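Local structure of adhesin (Streptococcus sanguinis SK1 = NCTC 7863, 6VT2) at residues A[233-238]-A[265-271]; A[327-332]-A[359-365]; A[22-28]-A[75-81]; A[208-214]-A[225-229]. The protein binds sialylated glycans through two tandem Siglec-like modules of a serine-rich repeat adhesin, probably fastening the streptococcus to host glycoproteins. All coordinates share one frame; numbering follows the deposited sequence.

Interaction 1. Residues A[233-238]-A[265-271]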
# COMPACT_ATOMS: atom_id res chain seq x y z
N GLY A 233 4.12 6.71 -9.64
CA GLY A 233 3.57 6.71 -8.32
C GLY A 233 4.12 7.79 -7.43
O GLY A 233 3.76 7.81 -6.24
N LYS A 234 4.94 8.71 -7.97
CA LYS A 234 5.59 9.73 -7.16
C LYS A 234 5.51 11.08 -7.85
O LYS A 234 5.89 11.21 -9.03
CB LYS A 234 7.04 9.34 -6.89
CG LYS A 234 7.88 10.40 -6.30
CD LYS A 234 7.36 10.85 -4.92
CE LYS A 234 8.32 11.84 -4.30
NZ LYS A 234 7.74 12.57 -3.16
N ILE A 235 5.03 12.07 -7.12
CA ILE A 235 5.12 13.46 -7.52
C ILE A 235 5.98 14.19 -6.51
O ILE A 235 5.84 13.99 -5.29
CB ILE A 235 3.70 14.08 -7.63
CG1 ILE A 235 3.02 13.42 -8.84
CG2 ILE A 235 3.74 15.56 -7.66
CD1 ILE A 235 1.54 13.82 -8.91
N THR A 236 6.85 15.03 -7.04
CA THR A 236 7.78 15.80 -6.23
C THR A 236 7.36 17.24 -6.08
O THR A 236 7.80 17.89 -5.13
CB THR A 236 9.19 15.78 -6.81
OG1 THR A 236 9.24 16.38 -8.11
CG2 THR A 236 9.65 14.32 -6.89
N ASN A 237 6.52 17.79 -6.97
CA ASN A 237 6.18 19.19 -6.85
C ASN A 237 4.84 19.41 -7.49
O ASN A 237 4.60 18.86 -8.56
CB ASN A 237 7.23 20.07 -7.53
CG ASN A 237 6.85 21.52 -7.52
OD1 ASN A 237 6.24 22.02 -8.47
ND2 ASN A 237 7.18 22.20 -6.45
N VAL A 238 4.03 20.28 -6.87
CA VAL A 238 2.79 20.82 -7.43
C VAL A 238 2.94 22.32 -7.45
O VAL A 238 3.28 22.93 -6.41
CB VAL A 238 1.57 20.37 -6.63
CG1 VAL A 238 0.32 21.07 -7.13
CG2 VAL A 238 1.46 18.88 -6.66
N ILE A 265 3.51 15.50 -0.09
CA ILE A 265 4.33 15.86 -1.24
C ILE A 265 5.72 15.26 -1.20
O ILE A 265 6.27 14.92 -2.25
CB ILE A 265 4.37 17.40 -1.35
CG1 ILE A 265 5.07 17.80 -2.62
CG2 ILE A 265 5.06 18.04 -0.16
CD1 ILE A 265 4.39 17.40 -3.87
N ASN A 266 6.28 15.06 -0.02
CA ASN A 266 7.66 14.57 0.12
C ASN A 266 7.69 13.07 0.42
O ASN A 266 8.75 12.57 0.61
CB ASN A 266 8.39 15.35 1.21
CG ASN A 266 8.51 16.82 0.90
OD1 ASN A 266 8.57 17.22 -0.25
ND2 ASN A 266 8.41 17.66 1.91
N ASN A 267 6.55 12.42 0.47
CA ASN A 267 6.50 10.99 0.80
C ASN A 267 6.78 10.16 -0.44
O ASN A 267 6.51 10.58 -1.52
CB ASN A 267 5.14 10.54 1.29
CG ASN A 267 4.76 11.16 2.61
OD1 ASN A 267 5.59 11.69 3.30
ND2 ASN A 267 3.48 11.11 2.90
N PRO A 268 7.31 8.95 -0.28
CA PRO A 268 7.41 8.11 -1.42
C PRO A 268 6.04 7.51 -1.78
O PRO A 268 5.20 7.43 -0.96
CB PRO A 268 8.33 6.97 -0.96
CG PRO A 268 8.29 7.01 0.54
CD PRO A 268 7.87 8.40 0.95
N ASN A 269 5.88 7.12 -3.03
CA ASN A 269 4.68 6.41 -3.49
C ASN A 269 3.44 7.23 -3.13
O ASN A 269 2.45 6.64 -2.80
CB ASN A 269 4.68 4.98 -2.93
CG ASN A 269 3.53 4.16 -3.43
OD1 ASN A 269 2.97 3.32 -2.76
ND2 ASN A 269 3.15 4.42 -4.63
N ASN A 270 3.54 8.53 -3.31
CA ASN A 270 2.53 9.48 -2.85
C ASN A 270 1.49 9.82 -3.89
O ASN A 270 0.62 10.64 -3.62
CB ASN A 270 3.20 10.75 -2.38
CG ASN A 270 3.84 11.53 -3.48
OD1 ASN A 270 3.93 11.05 -4.64
ND2 ASN A 270 4.32 12.72 -3.15
N ALA A 271 1.48 9.17 -5.03
CA ALA A 271 0.71 9.69 -6.14
C ALA A 271 0.40 8.61 -7.15
O ALA A 271 0.92 8.61 -8.26
CB ALA A 271 1.47 10.84 -6.79
O HOH W 1 9.24 16.99 -3.08
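At the edge strand 235-239 of the second Siglec-like module, much as a neighbouring strand might, the side-chain amide of Asn270 pairs with both backbone polar groups of Ile235. Its OD1 receives Ile235 N at 2.9 Å in the carbonyl plane, on a lone pair, while ND2 gives a hydrogen to Ile235 O, also at 2.9 Å. Both bonds are nearly straight, at 167°. Asn270 CG sits between its own backbone N and carbonyl carbon (chi1 68°), which swings the amide back over the strand, and a further bond from ND2 to Asn264 O keeps the amide from rotating. One residue on, Ala271 N bonds to Gly233 O.

Lys234, just ahead of the strand, starts out away from the 265-271 loop, but a bend at chi2 (62°) brings its ammonium down among three carbonyls. NZ bonds to Asn267 O at 2.9 Å and to Ile235 O at 3.2 Å, and more weakly to Ile265 O. Farther along, a water links Thr236 O to Asn266 OD1, next to the classic beta bulge that Thr236 and Asn237 form opposite Thr304.

The rest of the contact is apolar. Ala271 CB rests 3.6 Å from Ile235 CG1, and Ile265 CD1 meets both Ile235 CG2 and Val238 CG2, each at 4.3 Å; all three residues also touch Leu277 of strand 277-283.

Ile235 O and Ile265 O lie only 3.2 Å apart, two acceptors that would otherwise repel; the lysine charge and the amide hydrogens probably offset that, and the carbonyl cluster should favour a protonated Lys234.

Interaction 2. Residues A[327-332]-A[359-365]. With CA (calcium ion), chain G.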
# COMPACT_ATOMS: atom_id res chain seq x y z
N TYR A 327 -29.38 27.43 0.24
CA TYR A 327 -30.41 27.42 1.26
C TYR A 327 -31.77 27.60 0.65
O TYR A 327 -31.96 28.46 -0.21
CB TYR A 327 -30.19 28.60 2.26
CG TYR A 327 -28.94 28.37 3.06
CD1 TYR A 327 -28.83 27.25 3.89
CD2 TYR A 327 -27.87 29.23 2.98
CE1 TYR A 327 -27.67 27.00 4.59
CE2 TYR A 327 -26.71 28.97 3.65
CZ TYR A 327 -26.62 27.87 4.47
OH TYR A 327 -25.45 27.58 5.17
N THR A 328 -32.74 26.84 1.15
CA THR A 328 -34.15 27.01 0.79
C THR A 328 -34.92 27.16 2.09
O THR A 328 -34.89 26.23 2.92
CB THR A 328 -34.63 25.79 0.04
OG1 THR A 328 -33.89 25.71 -1.18
CG2 THR A 328 -36.09 25.92 -0.30
N PRO A 329 -35.60 28.30 2.30
CA PRO A 329 -36.41 28.45 3.50
C PRO A 329 -37.52 27.41 3.58
O PRO A 329 -38.13 27.05 2.58
CB PRO A 329 -36.97 29.87 3.39
CG PRO A 329 -36.08 30.54 2.41
CD PRO A 329 -35.57 29.52 1.48
N ASN A 330 -37.77 26.98 4.82
CA ASN A 330 -39.00 26.28 5.19
C ASN A 330 -40.11 27.27 5.42
O ASN A 330 -39.89 28.37 5.92
CB ASN A 330 -38.81 25.46 6.44
CG ASN A 330 -37.76 24.36 6.25
OD1 ASN A 330 -37.62 23.80 5.16
ND2 ASN A 330 -37.03 24.09 7.26
N ASN A 331 -41.30 26.88 5.00
CA ASN A 331 -42.46 27.70 5.23
C ASN A 331 -42.90 27.58 6.67
O ASN A 331 -42.63 26.59 7.33
CB ASN A 331 -43.57 27.24 4.31
CG ASN A 331 -43.20 27.40 2.88
OD1 ASN A 331 -43.37 26.49 2.04
ND2 ASN A 331 -42.68 28.54 2.56
N PRO A 332 -43.62 28.57 7.17
CA PRO A 332 -44.13 28.48 8.55
C PRO A 332 -45.17 27.39 8.71
O PRO A 332 -45.85 26.99 7.76
CB PRO A 332 -44.74 29.86 8.79
CG PRO A 332 -44.98 30.40 7.53
CD PRO A 332 -43.97 29.84 6.52
N ALA A 359 -39.45 27.90 12.00
CA ALA A 359 -39.47 26.87 10.97
C ALA A 359 -38.11 26.67 10.34
O ALA A 359 -37.93 25.71 9.56
CB ALA A 359 -40.47 27.23 9.88
N ASN A 360 -37.18 27.55 10.62
CA ASN A 360 -35.93 27.53 9.89
C ASN A 360 -34.72 27.40 10.78
O ASN A 360 -33.60 27.34 10.25
CB ASN A 360 -35.80 28.75 9.01
CG ASN A 360 -36.60 28.59 7.80
OD1 ASN A 360 -36.22 27.83 6.96
ND2 ASN A 360 -37.82 29.18 7.77
N THR A 361 -34.87 27.34 12.09
CA THR A 361 -33.71 27.04 12.92
C THR A 361 -33.17 25.65 12.56
O THR A 361 -33.91 24.70 12.31
CB THR A 361 -34.08 27.12 14.40
OG1 THR A 361 -35.24 26.34 14.67
CG2 THR A 361 -34.39 28.58 14.78
N GLY A 362 -31.84 25.56 12.41
CA GLY A 362 -31.23 24.33 11.94
C GLY A 362 -31.20 24.16 10.44
O GLY A 362 -30.54 23.22 9.97
N ASN A 363 -31.85 25.04 9.68
CA ASN A 363 -31.86 25.00 8.24
C ASN A 363 -31.11 26.17 7.64
O ASN A 363 -30.12 25.98 6.95
CB ASN A 363 -33.31 25.00 7.77
CG ASN A 363 -33.44 25.07 6.28
OD1 ASN A 363 -32.68 24.43 5.56
ND2 ASN A 363 -34.35 25.90 5.80
N LEU A 364 -31.56 27.37 7.88
CA LEU A 364 -30.89 28.57 7.40
C LEU A 364 -29.82 28.99 8.38
O LEU A 364 -29.84 28.58 9.53
CB LEU A 364 -31.90 29.68 7.24
CG LEU A 364 -33.07 29.33 6.35
CD1 LEU A 364 -34.02 30.50 6.24
CD2 LEU A 364 -32.60 28.84 5.05
N PRO A 365 -28.90 29.85 7.93
CA PRO A 365 -27.89 30.39 8.84
C PRO A 365 -28.54 31.04 10.03
O PRO A 365 -29.62 31.62 9.93
CB PRO A 365 -27.13 31.39 7.96
CG PRO A 365 -27.30 30.86 6.60
CD PRO A 365 -28.69 30.29 6.54
CA CA G . -32.47 29.94 -2.07
O HOH W 2 -31.87 24.91 2.97
O HOH W 3 -32.39 27.65 -3.05
O HOH W 4 -32.56 30.39 -4.43
O HOH W 5 -34.56 28.88 -2.19
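Tyr327 and Asn330, in the loop that opens the second atypical Rib domain, meet the end of its helix 346-360 and the turn that follows in different ways. The tight part has two pieces. Pro365 lies on one face of the Tyr327 ring, its CD 3.6 Å from the ring centroid in a CH-pi contact, while Leu364 CD2 slides past Tyr327 CB at 3.7 Å. Farther along, the amide of Asn360 grips both backbone groups of Asn330: OD1 accepts Asn330 N at 2.8 Å on a lone pair, and ND2 donates to Asn330 O at 2.9 Å. The Asn330 side chain adds a third bond, ND2 to Ala359 O at 3.0 Å, nearly along the C=O axis.

The looser side is watery. One water joins Thr328 N to Asn363 OD1, and the exposed Thr328 OG1 meets a second water bound to calcium. That ion takes Tyr327 O at 2.4 Å, with Thr324 and Asp393, at the junction where Tyr327 OH also bonds Glu220 of the preceding module.

Asn363 ND2 spends its hydrogens on Thr328 O and Asn360 OD1, both close to its amide plane. With Asn360 OD1 taking two donors, and Asn360 ND2 also bonded to Val356 O, these amides are locked in rotation.

Interaction 3. Residues A[22-28]-A[75-81]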
# COMPACT_ATOMS: atom_id res chain seq x y z
N PHE A 22 21.80 -28.83 6.80
CA PHE A 22 20.99 -29.87 6.15
C PHE A 22 20.62 -30.86 7.26
O PHE A 22 21.29 -30.91 8.22
CB PHE A 22 21.69 -30.62 5.02
CG PHE A 22 22.92 -31.38 5.46
CD1 PHE A 22 24.14 -30.73 5.52
CD2 PHE A 22 22.86 -32.72 5.79
CE1 PHE A 22 25.27 -31.40 5.93
CE2 PHE A 22 24.01 -33.39 6.20
CZ PHE A 22 25.21 -32.73 6.27
N GLU A 23 19.53 -31.58 7.04
CA GLU A 23 19.09 -32.60 8.00
C GLU A 23 18.21 -33.59 7.27
O GLU A 23 17.45 -33.15 6.45
CB GLU A 23 18.32 -31.95 9.15
CG GLU A 23 17.51 -32.89 10.01
CD GLU A 23 16.63 -32.06 10.92
OE1 GLU A 23 17.12 -31.65 11.93
OE2 GLU A 23 15.50 -31.76 10.55
N PHE A 24 18.37 -34.86 7.55
CA PHE A 24 17.42 -35.86 7.03
C PHE A 24 17.39 -36.98 8.05
O PHE A 24 18.15 -36.96 8.87
CB PHE A 24 17.78 -36.33 5.62
CG PHE A 24 19.07 -37.09 5.48
CD1 PHE A 24 20.27 -36.41 5.31
CD2 PHE A 24 19.08 -38.47 5.47
CE1 PHE A 24 21.44 -37.10 5.11
CE2 PHE A 24 20.26 -39.16 5.29
CZ PHE A 24 21.43 -38.47 5.11
N PHE A 25 16.43 -37.88 7.95
CA PHE A 25 16.26 -38.94 8.95
C PHE A 25 16.39 -40.30 8.30
O PHE A 25 15.99 -40.44 7.17
CB PHE A 25 14.95 -38.72 9.69
CG PHE A 25 15.02 -37.55 10.62
CD1 PHE A 25 15.55 -37.69 11.89
CD2 PHE A 25 14.65 -36.29 10.19
CE1 PHE A 25 15.65 -36.60 12.74
CE2 PHE A 25 14.75 -35.20 11.04
CZ PHE A 25 15.25 -35.36 12.31
N VAL A 26 16.96 -41.21 9.04
CA VAL A 26 17.08 -42.61 8.60
C VAL A 26 16.15 -43.34 9.57
O VAL A 26 16.09 -42.97 10.63
CB VAL A 26 18.52 -43.10 8.70
CG1 VAL A 26 18.58 -44.61 8.53
CG2 VAL A 26 19.46 -42.37 7.74
N GLU A 27 15.35 -44.27 9.11
CA GLU A 27 14.42 -45.02 9.98
C GLU A 27 14.84 -46.47 9.95
O GLU A 27 15.12 -46.93 8.89
CB GLU A 27 12.98 -44.82 9.55
CG GLU A 27 12.41 -43.47 9.95
CD GLU A 27 10.89 -43.44 9.94
OE1 GLU A 27 10.30 -44.22 9.21
OE2 GLU A 27 10.31 -42.65 10.67
N THR A 28 14.91 -47.10 11.13
CA THR A 28 15.40 -48.48 11.23
C THR A 28 14.38 -49.31 12.01
O THR A 28 13.97 -48.85 12.94
CB THR A 28 16.80 -48.57 11.83
OG1 THR A 28 17.67 -47.77 11.02
CG2 THR A 28 17.35 -49.97 11.86
N PRO A 75 9.58 -46.55 14.45
CA PRO A 75 10.92 -46.85 14.01
C PRO A 75 12.01 -46.07 14.74
O PRO A 75 11.79 -45.03 15.21
CB PRO A 75 10.98 -46.46 12.54
CG PRO A 75 9.55 -46.42 12.12
CD PRO A 75 8.77 -46.04 13.36
N LEU A 76 13.18 -46.66 14.82
CA LEU A 76 14.32 -45.97 15.42
C LEU A 76 14.73 -44.86 14.45
O LEU A 76 14.93 -45.15 13.33
CB LEU A 76 15.46 -46.95 15.58
CG LEU A 76 16.65 -46.29 16.22
CD1 LEU A 76 16.31 -45.80 17.62
CD2 LEU A 76 17.82 -47.23 16.24
N ARG A 77 14.84 -43.63 14.93
CA ARG A 77 15.14 -42.49 14.06
C ARG A 77 16.59 -42.01 14.22
O ARG A 77 16.97 -41.73 15.30
CB ARG A 77 14.15 -41.39 14.38
CG ARG A 77 12.90 -41.69 13.60
CD ARG A 77 11.74 -40.83 13.83
NE ARG A 77 11.94 -39.51 13.33
CZ ARG A 77 11.80 -39.05 12.13
NH1 ARG A 77 11.62 -39.85 11.11
NH2 ARG A 77 11.90 -37.76 11.97
N THR A 78 17.32 -41.92 13.13
CA THR A 78 18.71 -41.45 13.18
C THR A 78 18.73 -40.13 12.43
O THR A 78 18.24 -40.11 11.37
CB THR A 78 19.64 -42.44 12.52
OG1 THR A 78 19.66 -43.62 13.30
CG2 THR A 78 21.05 -41.93 12.35
N ARG A 79 19.24 -39.10 13.06
CA ARG A 79 19.33 -37.81 12.39
C ARG A 79 20.69 -37.72 11.70
O ARG A 79 21.65 -37.94 12.33
CB ARG A 79 19.23 -36.73 13.44
CG ARG A 79 19.21 -35.31 12.86
CD ARG A 79 19.48 -34.35 14.00
NE ARG A 79 19.40 -33.01 13.49
CZ ARG A 79 20.09 -32.02 13.96
NH1 ARG A 79 19.97 -30.84 13.38
NH2 ARG A 79 20.86 -32.17 14.99
N VAL A 80 20.72 -37.37 10.42
CA VAL A 80 21.99 -37.10 9.71
C VAL A 80 21.92 -35.62 9.36
O VAL A 80 20.95 -35.21 8.91
CB VAL A 80 22.13 -37.99 8.47
CG1 VAL A 80 23.45 -37.76 7.79
CG2 VAL A 80 22.00 -39.46 8.82
N TYR A 81 22.94 -34.87 9.72
CA TYR A 81 22.84 -33.40 9.64
C TYR A 81 24.23 -32.80 9.59
O TYR A 81 25.17 -33.42 9.80
CB TYR A 81 22.11 -32.89 10.90
CG TYR A 81 22.85 -33.13 12.19
CD1 TYR A 81 22.91 -34.37 12.79
CD2 TYR A 81 23.53 -32.11 12.80
CE1 TYR A 81 23.64 -34.58 13.94
CE2 TYR A 81 24.28 -32.29 13.93
CZ TYR A 81 24.30 -33.52 14.54
OH TYR A 81 25.03 -33.65 15.67
O HOH W 6 17.72 -45.35 12.41
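Phe25 lies under the guanidinium of Arg77, the two planes 20° apart and their centres 4.3 Å apart. NH2 is the nitrogen that comes down on the ring, 3.4 Å from Phe25 CG, in an off-centre cation-pi contact. Both residues belong to neighbouring antiparallel strands, 21-29 and 76-83, in one sheet of the Ig-like sandwich of the first Siglec-like module. Phe24 with Val80, Val26 with Thr78 and Thr28 with Leu76 are the hydrogen-bonded pairs, each closed by two backbone bonds.

The outward face is a run of charges and rings. Glu27 rises alongside Arg77, and its OE2 takes NH1 on the anti side at the guanidinium's edge in a salt bridge, so Arg77 is held by a carboxylate at the rim and a ring at the face. Its chain bends at chi3 (69°) to bring the flat group over Phe25. Arg79 instead runs out straight and forms a side-on salt bridge with Glu23, NE and NH1 both converging on OE1, at 3.1 and 3.3 Å. One face of the same guanidinium lies over the Tyr81 ring, and the aliphatic start of Arg79 brushes Phe25 CE1.

Turned inward, Val80 sits over one face of Phe24, CB 3.7 Å from its centroid, and the far side of the core is reached through Phe120, edge-to-face with Phe24. Thr28, Leu76 and Thr78 meet Val35 and Val38 of the facing sheet. Between them a water donates to Leu76 O at 2.9 Å and bonds Thr28 OG1 and Thr78 OG1, the latter also bonded to Thr61.

Interaction 4. Residues A[208-214]-A[225-229]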
# COMPACT_ATOMS: atom_id res chain seq x y z
N VAL A 208 -6.00 15.04 -11.88
CA VAL A 208 -7.28 14.35 -12.02
C VAL A 208 -8.45 15.33 -12.16
O VAL A 208 -9.43 15.05 -12.86
CB VAL A 208 -7.46 13.44 -10.81
CG1 VAL A 208 -8.83 12.80 -10.86
CG2 VAL A 208 -6.39 12.42 -10.73
N ASP A 209 -8.38 16.48 -11.50
CA ASP A 209 -9.50 17.41 -11.45
C ASP A 209 -9.40 18.51 -12.51
O ASP A 209 -10.01 19.57 -12.37
CB ASP A 209 -9.58 17.95 -10.02
CG ASP A 209 -9.89 16.85 -9.02
OD1 ASP A 209 -11.00 16.27 -9.12
OD2 ASP A 209 -9.02 16.48 -8.20
N GLU A 210 -8.65 18.27 -13.58
CA GLU A 210 -8.56 19.24 -14.65
C GLU A 210 -9.94 19.62 -15.12
O GLU A 210 -10.77 18.74 -15.36
CB GLU A 210 -7.75 18.64 -15.81
CG GLU A 210 -7.64 19.60 -16.93
CD GLU A 210 -6.86 19.05 -18.14
OE1 GLU A 210 -6.42 17.87 -18.09
OE2 GLU A 210 -6.69 19.82 -19.07
N GLY A 211 -10.19 20.93 -15.21
CA GLY A 211 -11.46 21.46 -15.67
C GLY A 211 -12.52 21.59 -14.61
O GLY A 211 -13.62 22.03 -14.92
N ARG A 212 -12.25 21.15 -13.38
CA ARG A 212 -13.26 21.14 -12.36
C ARG A 212 -13.51 22.55 -11.84
O ARG A 212 -12.59 23.33 -11.60
CB ARG A 212 -12.81 20.26 -11.20
CG ARG A 212 -13.80 20.11 -10.09
CD ARG A 212 -13.51 18.84 -9.34
NE ARG A 212 -14.37 18.72 -8.18
CZ ARG A 212 -14.15 17.92 -7.17
NH1 ARG A 212 -13.09 17.13 -7.19
NH2 ARG A 212 -14.99 17.92 -6.15
N ASP A 213 -14.78 22.83 -11.56
CA ASP A 213 -15.18 24.05 -10.91
C ASP A 213 -15.52 23.72 -9.48
O ASP A 213 -16.42 22.92 -9.22
CB ASP A 213 -16.40 24.65 -11.60
CG ASP A 213 -16.05 25.39 -12.85
OD1 ASP A 213 -14.84 25.53 -13.16
OD2 ASP A 213 -17.00 25.81 -13.54
N TYR A 214 -14.80 24.29 -8.56
CA TYR A 214 -15.08 24.14 -7.14
C TYR A 214 -15.89 25.31 -6.66
O TYR A 214 -15.47 26.45 -6.82
CB TYR A 214 -13.78 24.02 -6.38
CG TYR A 214 -12.95 22.83 -6.69
CD1 TYR A 214 -13.06 21.67 -5.95
CD2 TYR A 214 -11.97 22.89 -7.68
CE1 TYR A 214 -12.19 20.60 -6.22
CE2 TYR A 214 -11.14 21.81 -7.95
CZ TYR A 214 -11.30 20.68 -7.24
OH TYR A 214 -10.47 19.61 -7.47
N GLU A 225 -10.52 19.81 -2.86
CA GLU A 225 -9.50 18.76 -2.83
C GLU A 225 -9.11 18.50 -4.28
O GLU A 225 -9.97 18.22 -5.05
CB GLU A 225 -9.98 17.46 -2.21
CG GLU A 225 -10.14 17.61 -0.73
CD GLU A 225 -10.51 16.32 -0.08
OE1 GLU A 225 -10.03 16.04 1.00
OE2 GLU A 225 -11.28 15.61 -0.69
N LEU A 226 -7.84 18.58 -4.59
CA LEU A 226 -7.33 18.44 -5.95
C LEU A 226 -6.51 17.16 -5.95
O LEU A 226 -5.74 17.01 -5.07
CB LEU A 226 -6.44 19.61 -6.28
CG LEU A 226 -7.18 20.83 -6.79
CD1 LEU A 226 -8.03 21.43 -5.69
CD2 LEU A 226 -6.18 21.84 -7.29
N HIS A 227 -6.60 16.38 -7.03
CA HIS A 227 -5.88 15.05 -6.87
C HIS A 227 -4.94 14.94 -8.08
O HIS A 227 -5.32 15.34 -9.11
CB HIS A 227 -6.92 13.91 -6.86
CG HIS A 227 -7.94 13.96 -5.78
ND1 HIS A 227 -8.95 14.87 -5.75
CD2 HIS A 227 -8.18 13.19 -4.74
CE1 HIS A 227 -9.71 14.67 -4.72
NE2 HIS A 227 -9.25 13.66 -4.08
N PHE A 228 -3.77 14.37 -7.87
CA PHE A 228 -2.73 14.20 -8.87
C PHE A 228 -2.19 12.78 -8.77
O PHE A 228 -2.11 12.23 -7.68
CB PHE A 228 -1.59 15.15 -8.66
CG PHE A 228 -1.99 16.61 -8.57
CD1 PHE A 228 -2.43 17.15 -7.38
CD2 PHE A 228 -1.89 17.43 -9.67
CE1 PHE A 228 -2.75 18.51 -7.29
CE2 PHE A 228 -2.27 18.73 -9.60
CZ PHE A 228 -2.69 19.29 -8.44
N TYR A 229 -1.76 12.21 -9.89
CA TYR A 229 -1.02 10.97 -9.83
C TYR A 229 0.01 10.96 -10.94
O TYR A 229 0.03 11.81 -11.82
CB TYR A 229 -1.93 9.75 -9.95
CG TYR A 229 -2.54 9.54 -11.29
CD1 TYR A 229 -1.90 8.78 -12.25
CD2 TYR A 229 -3.80 10.07 -11.59
CE1 TYR A 229 -2.51 8.55 -13.46
CE2 TYR A 229 -4.39 9.86 -12.79
CZ TYR A 229 -3.75 9.11 -13.72
OH TYR A 229 -4.37 8.93 -14.94
O HOH W 7 -12.62 16.68 -4.50
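Asp209 OD2 is reached twice by His227. The ring nitrogen ND1 gives its hydrogen to the syn lone pair at 2.9 Å, with the oxygen close to the ring plane, and the backbone N of His227 adds a weak bond to the same oxygen at 2.7 Å. The other carboxylate oxygen, OD1, pairs with Arg212 NH1 in a salt bridge of 3.0 Å, approached from above the carboxylate plane. Through this second oxygen Arg212 probably steadies the carboxylate that in turn orients the imidazole.

Glu225 O collects the next group. Tyr214 OH donates to it at 2.8 Å from above the carbonyl plane, and a water also donates to it while accepting from Arg212 NH1.

Asp209 to Arg212 form a type II turn, closed by Arg212 N on Asp209 O. The turn carries the chain from strand 206-207, at the edge of one sheet of the Ig-like sandwich, over to strand 213-217 at the edge of the other. Just before it, Val208 N makes a backbone bond to His227 O of strand 222-229.

Apolar contacts lie at either end. Val208 CG2 abuts the edge of the Tyr229 ring, 3.6 Å from CD2. Inside the sandwich, Leu226 CD1 touches Tyr214 CZ at 3.7 Å and shares Phe316 with it, while Tyr214 CE1 sits over the face of the Arg212 guanidinium and Arg212 CG lies over one face of the Tyr214 ring.

How the interactions relate
Along the chain the order is interaction 3, interaction 4, interaction 1, interaction 2. Interactions 4 and 1 belong to the second Siglec-like module, centres 16 Å apart, and they touch: Ile235 CD1 packs on Phe228 CB at 3.4 Å, where strand 222-229 of one sheet faces strand 235-239 of the other. Interaction 3 sits in the first module, its centre about 67 Å from that of interaction 4, on the strand 21-29 that corresponds in sheet order to 222-229. Interaction 2, in the final Rib-like module, is about 85 Å from interaction 3, centre to centre. The spread reflects an elongated tandem array, which places two separate glycan-binding modules on one polypeptide.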